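Long-range contacts in acetyltransferase of GNAT family (Staphylococcus aureus subsp. aureus Mu50, PDB 3D8P), which probably transfers an acetyl group from acetyl-coenzyme A to an acceptor that has not been identified: residues E19-I24 against K83-K88; Q54-I59 against G67-I72. One frame throughout, in Å; residues are numbered along the deposited sequence.

Contact 1 (E19-I24 against K83-K88); sequences EFILSI and KMFVDK. With EDO (1,2-ethanediol), chain G; EDO (1,2-ethanediol), chain F; ACT (acetate ion), chain E.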
loop_
_atom_site.group_PDB
_atom_site.type_symbol
_atom_site.label_atom_id
_atom_site.label_comp_id
_atom_site.label_asym_id
_atom_site.label_seq_id
_atom_site.Cartn_x
_atom_site.Cartn_y
_atom_site.Cartn_z
ATOM N N GLU A 19 0.915 -12.631 -7.947
ATOM C CA GLU A 19 0.665 -12.492 -9.391
ATOM C C GLU A 19 -0.031 -11.187 -9.783
ATOM O O GLU A 19 0.243 -10.633 -10.853
ATOM C CB GLU A 19 -0.158 -13.642 -9.931
ATOM C CG GLU A 19 -0.314 -13.589 -11.452
ATOM N N PHE A 20 -0.933 -10.715 -8.924
ATOM C CA PHE A 20 -1.642 -9.440 -9.111
ATOM C C PHE A 20 -0.680 -8.264 -9.098
ATOM O O PHE A 20 -0.648 -7.466 -10.015
ATOM C CB PHE A 20 -2.705 -9.273 -8.006
ATOM C CG PHE A 20 -3.439 -7.960 -8.030
ATOM C CD1 PHE A 20 -4.510 -7.763 -8.883
ATOM C CD2 PHE A 20 -3.076 -6.930 -7.182
ATOM C CE1 PHE A 20 -5.186 -6.565 -8.889
ATOM C CE2 PHE A 20 -3.755 -5.730 -7.191
ATOM C CZ PHE A 20 -4.811 -5.553 -8.037
ATOM N N ILE A 21 0.107 -8.152 -8.042
ATOM C CA ILE A 21 1.056 -7.068 -7.920
ATOM C C ILE A 21 2.081 -7.115 -9.080
ATOM O O ILE A 21 2.276 -6.122 -9.785
ATOM C CB ILE A 21 1.709 -7.101 -6.511
ATOM C CG1 ILE A 21 0.650 -6.740 -5.457
ATOM C CG2 ILE A 21 2.878 -6.161 -6.445
ATOM C CD1 ILE A 21 1.135 -6.640 -4.000
ATOM N N LEU A 22 2.698 -8.275 -9.299
ATOM C CA LEU A 22 3.691 -8.445 -10.352
ATOM C C LEU A 22 3.201 -8.153 -11.770
ATOM O O LEU A 22 3.969 -7.631 -12.575
ATOM C CB LEU A 22 4.276 -9.869 -10.329
ATOM C CG LEU A 22 5.274 -10.243 -9.228
ATOM C CD1 LEU A 22 5.605 -11.764 -9.296
ATOM C CD2 LEU A 22 6.522 -9.396 -9.342
ATOM N N SER A 23 1.959 -8.514 -12.095
ATOM C CA SER A 23 1.410 -8.228 -13.436
ATOM C C SER A 23 1.282 -6.717 -13.658
ATOM O O SER A 23 1.628 -6.221 -14.722
ATOM C CB SER A 23 0.051 -8.922 -13.674
ATOM O OG SER A 23 -0.974 -8.334 -12.864
ATOM N N ILE A 24 0.795 -5.993 -12.650
ATOM C CA ILE A 24 0.708 -4.530 -12.714
ATOM C C ILE A 24 2.099 -3.875 -12.835
ATOM O O ILE A 24 2.330 -3.048 -13.723
ATOM C CB ILE A 24 -0.050 -3.960 -11.466
ATOM C CG1 ILE A 24 -1.512 -4.456 -11.440
ATOM C CG2 ILE A 24 -0.012 -2.411 -11.460
ATOM C CD1 ILE A 24 -2.274 -4.023 -10.191
ATOM N N LYS A 83 2.645 -1.277 -1.061
ATOM C CA LYS A 83 1.947 -2.147 -2.019
ATOM C C LYS A 83 0.501 -1.765 -2.266
ATOM O O LYS A 83 -0.387 -2.616 -2.159
ATOM C CB LYS A 83 2.020 -3.613 -1.538
ATOM C CG LYS A 83 3.401 -4.120 -1.161
ATOM C CD LYS A 83 4.412 -4.154 -2.310
ATOM C CE LYS A 83 5.782 -4.621 -1.792
ATOM N NZ LYS A 83 6.899 -4.395 -2.730
HETATM N N MSE A 84 0.259 -0.494 -2.570
HETATM C CA MSE A 84 -1.067 -0.057 -2.966
HETATM C C MSE A 84 -1.240 -0.198 -4.481
HETATM O O MSE A 84 -0.499 0.386 -5.259
HETATM C CB MSE A 84 -1.384 1.361 -2.527
HETATM C CG MSE A 84 -2.864 1.656 -2.778
HETATM SE SE MSE A 84 -3.364 3.412 -2.250
HETATM C CE MSE A 84 -5.241 3.135 -2.481
ATOM N N PHE A 85 -2.203 -1.016 -4.871
ATOM C CA PHE A 85 -2.460 -1.352 -6.268
ATOM C C PHE A 85 -3.954 -1.541 -6.474
ATOM O O PHE A 85 -4.638 -2.007 -5.573
ATOM C CB PHE A 85 -1.737 -2.633 -6.667
ATOM C CG PHE A 85 -0.269 -2.488 -6.755
ATOM C CD1 PHE A 85 0.327 -1.983 -7.908
ATOM C CD2 PHE A 85 0.536 -2.864 -5.703
ATOM C CE1 PHE A 85 1.706 -1.834 -8.003
ATOM C CE2 PHE A 85 1.925 -2.692 -5.786
ATOM C CZ PHE A 85 2.496 -2.180 -6.937
ATOM N N VAL A 86 -4.443 -1.179 -7.661
ATOM C CA VAL A 86 -5.847 -1.312 -8.019
ATOM C C VAL A 86 -5.897 -1.805 -9.439
ATOM O O VAL A 86 -5.196 -1.310 -10.297
ATOM C CB VAL A 86 -6.623 0.025 -7.885
ATOM C CG1 VAL A 86 -8.079 -0.107 -8.427
ATOM C CG2 VAL A 86 -6.620 0.492 -6.432
ATOM N N ASP A 87 -6.710 -2.818 -9.677
ATOM C CA ASP A 87 -6.893 -3.360 -11.009
ATOM C C ASP A 87 -7.262 -2.213 -11.980
ATOM O O ASP A 87 -8.072 -1.347 -11.640
ATOM C CB ASP A 87 -7.977 -4.434 -10.952
ATOM C CG ASP A 87 -8.059 -5.244 -12.214
ATOM O OD1 ASP A 87 -8.378 -4.666 -13.269
ATOM O OD2 ASP A 87 -7.821 -6.470 -12.142
ATOM N N LYS A 88 -6.642 -2.212 -13.169
ATOM C CA LYS A 88 -6.875 -1.180 -14.198
ATOM C C LYS A 88 -8.354 -1.114 -14.562
ATOM O O LYS A 88 -8.918 -0.040 -14.690
ATOM C CB LYS A 88 -6.027 -1.436 -15.455
HETATM C C1 EDO G . 3.415 3.286 -1.391
HETATM O O1 EDO G . 4.455 2.631 -2.103
HETATM C C2 EDO G . 2.133 2.478 -1.436
HETATM O O2 EDO G . 2.191 1.682 -2.607
HETATM C C1 EDO F . 2.125 1.828 -6.362
HETATM O O1 EDO F . 2.168 1.116 -5.113
HETATM C C2 EDO F . 1.696 3.268 -6.151
HETATM O O2 EDO F . 2.709 4.000 -5.435
HETATM C C ACT E . -1.407 1.497 -9.345
HETATM O O ACT E . -0.982 2.687 -9.261
HETATM O OXT ACT E . -2.465 1.174 -8.744
HETATM C CH3 ACT E . -0.676 0.479 -10.149
#
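F85 on strand 78-86 meets I21 and I24 of helix 14-28, both on the same side of its ring. These three residues and F20 carry most of the contact. I21 crosses the F85 side chain at about a right angle. Its CG2 branch lies 3.7 Å from F85 CE2. I24 runs past F85 in the opposite direction and brings CG2 to 3.6 Å from F85 CD1. Both methyls approach the ring obliquely. The other branch of I24 reaches toward V86, with CD1 3.8 Å from F85 CB. I24 CD1 also sits over one face of the F20 ring, near its rim.

F20 has CG anti to its backbone N (chi1 176°), which sends the ring along the helix flank to the end of the strand. There CE2 is 3.7 Å from F85 CB. The ring edge faces the chain where the strand ends, with CZ 3.7 Å from D87 N. The D87 carboxylate accepts a bond from G89 N through OD1.

The helix segment crosses the strand at 77°, so it lies across the strand rather than along it. Small molecules, probably from the crystallisation liquor, bind along the strand. V86 N gives a hydrogen bond to acetate OXT, 3.3 Å long and bent to 141°. A 1,2-ethanediol oxygen, O1, sits over the opposite face of F85. In GNAT enzymes this part of the sheet borders the acetyl-coenzyme A site, so these molecules may mark that pocket. No hydrogen bond joins helix and strand, so their relative position is set by apolar fit and not by directional bonds.

Contact 2 (Q54-I59 against G67-I72); sequences QFWLAI and GTIGLI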
loop_
_atom_site.group_PDB
_atom_site.type_symbol
_atom_site.label_atom_id
_atom_site.label_comp_id
_atom_site.label_asym_id
_atom_site.label_seq_id
_atom_site.Cartn_x
_atom_site.Cartn_y
_atom_site.Cartn_z
ATOM N N GLN A 54 -0.795 -3.631 8.806
ATOM C CA GLN A 54 -2.054 -3.953 8.154
ATOM C C GLN A 54 -1.820 -4.449 6.735
ATOM O O GLN A 54 -0.856 -4.104 6.092
ATOM C CB GLN A 54 -2.934 -2.704 8.046
ATOM C CG GLN A 54 -3.339 -2.044 9.362
ATOM C CD GLN A 54 -3.910 -0.649 9.158
ATOM O OE1 GLN A 54 -4.787 -0.453 8.341
ATOM N NE2 GLN A 54 -3.395 0.329 9.900
ATOM N N PHE A 55 -2.715 -5.295 6.259
ATOM C CA PHE A 55 -2.754 -5.628 4.849
ATOM C C PHE A 55 -4.199 -5.991 4.502
ATOM O O PHE A 55 -4.773 -6.962 5.032
ATOM C CB PHE A 55 -1.736 -6.712 4.453
ATOM C CG PHE A 55 -1.304 -6.593 3.039
ATOM C CD1 PHE A 55 -2.201 -6.863 2.008
ATOM C CD2 PHE A 55 -0.046 -6.131 2.716
ATOM C CE1 PHE A 55 -1.838 -6.726 0.694
ATOM C CE2 PHE A 55 0.330 -5.994 1.399
ATOM C CZ PHE A 55 -0.565 -6.291 0.379
ATOM N N TRP A 56 -4.784 -5.163 3.634
ATOM C CA TRP A 56 -6.179 -5.271 3.231
ATOM C C TRP A 56 -6.283 -5.572 1.745
ATOM O O TRP A 56 -5.431 -5.156 0.943
ATOM C CB TRP A 56 -6.932 -3.970 3.532
ATOM C CG TRP A 56 -6.847 -3.509 4.961
ATOM C CD1 TRP A 56 -6.070 -2.482 5.446
ATOM C CD2 TRP A 56 -7.554 -4.043 6.092
ATOM N NE1 TRP A 56 -6.247 -2.357 6.800
ATOM C CE2 TRP A 56 -7.152 -3.296 7.225
ATOM C CE3 TRP A 56 -8.495 -5.071 6.257
ATOM C CZ2 TRP A 56 -7.656 -3.542 8.500
ATOM C CZ3 TRP A 56 -8.989 -5.322 7.515
ATOM C CH2 TRP A 56 -8.558 -4.565 8.632
ATOM N N LEU A 57 -7.318 -6.323 1.392
ATOM C CA LEU A 57 -7.611 -6.649 0.005
ATOM C C LEU A 57 -8.985 -6.136 -0.350
ATOM O O LEU A 57 -9.935 -6.321 0.406
ATOM C CB LEU A 57 -7.613 -8.166 -0.213
ATOM C CG LEU A 57 -6.367 -8.915 0.238
ATOM C CD1 LEU A 57 -6.547 -10.394 0.016
ATOM C CD2 LEU A 57 -5.121 -8.382 -0.487
ATOM N N ALA A 58 -9.088 -5.501 -1.509
ATOM C CA ALA A 58 -10.376 -5.174 -2.097
ATOM C C ALA A 58 -10.668 -6.367 -2.993
ATOM O O ALA A 58 -9.819 -6.760 -3.819
ATOM C CB ALA A 58 -10.306 -3.900 -2.892
ATOM N N ILE A 59 -11.849 -6.966 -2.805
ATOM C CA ILE A 59 -12.224 -8.148 -3.533
ATOM C C ILE A 59 -13.591 -7.973 -4.203
ATOM O O ILE A 59 -14.462 -7.256 -3.717
ATOM C CB ILE A 59 -12.196 -9.412 -2.606
ATOM C CG1 ILE A 59 -13.236 -9.304 -1.482
ATOM C CG2 ILE A 59 -10.785 -9.633 -2.020
ATOM C CD1 ILE A 59 -13.462 -10.614 -0.690
ATOM N N GLY A 67 -7.784 -5.025 -5.581
ATOM C CA GLY A 67 -6.980 -4.005 -4.998
ATOM C C GLY A 67 -6.252 -4.463 -3.739
ATOM O O GLY A 67 -6.666 -5.425 -3.053
ATOM N N THR A 68 -5.163 -3.764 -3.424
ATOM C CA THR A 68 -4.347 -4.101 -2.269
ATOM C C THR A 68 -3.837 -2.850 -1.576
ATOM O O THR A 68 -3.703 -1.782 -2.200
ATOM C CB THR A 68 -3.094 -4.984 -2.663
ATOM O OG1 THR A 68 -2.238 -4.246 -3.531
ATOM C CG2 THR A 68 -3.515 -6.308 -3.352
ATOM N N ILE A 69 -3.532 -2.988 -0.291
ATOM C CA ILE A 69 -2.896 -1.888 0.452
ATOM C C ILE A 69 -2.272 -2.460 1.711
ATOM O O ILE A 69 -2.902 -3.206 2.429
ATOM C CB ILE A 69 -3.901 -0.730 0.794
ATOM C CG1 ILE A 69 -3.175 0.592 1.038
ATOM C CG2 ILE A 69 -4.781 -1.090 2.002
ATOM C CD1 ILE A 69 -4.133 1.763 1.270
ATOM N N GLY A 70 -1.022 -2.106 1.952
ATOM C CA GLY A 70 -0.293 -2.516 3.140
ATOM C C GLY A 70 0.165 -1.326 3.974
ATOM O O GLY A 70 0.285 -0.206 3.478
ATOM N N LEU A 71 0.416 -1.583 5.250
ATOM C CA LEU A 71 0.957 -0.587 6.148
ATOM C C LEU A 71 1.937 -1.246 7.080
ATOM O O LEU A 71 1.627 -2.303 7.694
ATOM C CB LEU A 71 -0.142 0.079 6.995
ATOM C CG LEU A 71 0.307 1.293 7.829
ATOM C CD1 LEU A 71 0.147 2.609 7.071
ATOM C CD2 LEU A 71 -0.399 1.392 9.143
ATOM N N ILE A 72 3.124 -0.648 7.201
ATOM C CA ILE A 72 4.044 -1.050 8.268
ATOM C C ILE A 72 4.111 0.029 9.343
ATOM O O ILE A 72 4.028 1.220 9.085
ATOM C CB ILE A 72 5.477 -1.471 7.791
ATOM C CG1 ILE A 72 6.178 -0.342 7.062
ATOM C CG2 ILE A 72 5.402 -2.740 6.913
ATOM C CD1 ILE A 72 7.704 -0.527 6.923
#
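Q54, W56 and A58 pair with L71, I69 and G67, in that order, in an antiparallel beta hairpin, strands 54-59 and 65-73, within the central mixed sheet of the GNAT fold. These three hydrogen-bonded pairs alternate with two non-hydrogen-bonded ones, F55 with G70 and L57 with T68. Each hydrogen-bonded pair uses both its N-H groups and both its carbonyls. The bond from W56 N to I69 O is the straightest, 3.0 Å long with an angle of 170° at the hydrogen. The return bond from I69 N to W56 O is more bent, at 143°. At the G67 end, A58 N gives a 2.9 Å bond to G67 O from above the carbonyl plane.

The backbone of L57 bonds to I7 on strand 5-8, and that of F55 to Y9 just after it. T68 bonds to F85 on the other side, and T68 OG1 is hydrogen-bonded to K83 O. Carbonyls also take CA-H contacts: F55 CA lies 3.4 Å from I69 O.

F55, L57 and T68 share the face covered by helix 14-28. The F55 ring lies over the facing strand, with I69 O and G70 N over one face. F55 CD2 comes within 3.6 Å of G70 CA, where the glycine has no side chain to obstruct the ring. L57 CD2 sits at the ring edge.

Q54, W56, A58, I69 and L71 share the face toward helix 95-109. I69 CG2 meets the edge of the W56 indole, 3.9 Å from CD1. K102 adds a cation-pi contact to the indole. Within strand 54-59, W56 NE1 donates to Q54 OE1 at 2.9 Å, in the indole plane and on a lone pair of the amide oxygen.

From the N terminus, the chain passes through helix 14-28, which supplies the first segment of contact 1. It then runs through helix 44-49 into the hairpin of strands 54-59 and 65-73, where contact 2 closes a short loop. Strand 78-86 follows and returns to the helix, closing the longer loop of contact 1. Contact 2 is thus nested inside contact 1. The two meet because strands 65-73 and 78-86 are neighbours in the sheet. T68 is the shared point: it faces F85 across the strand pair, and its CG2 packs on F20. Together the contacts tie helix 14-28 to three successive strands of the sheet.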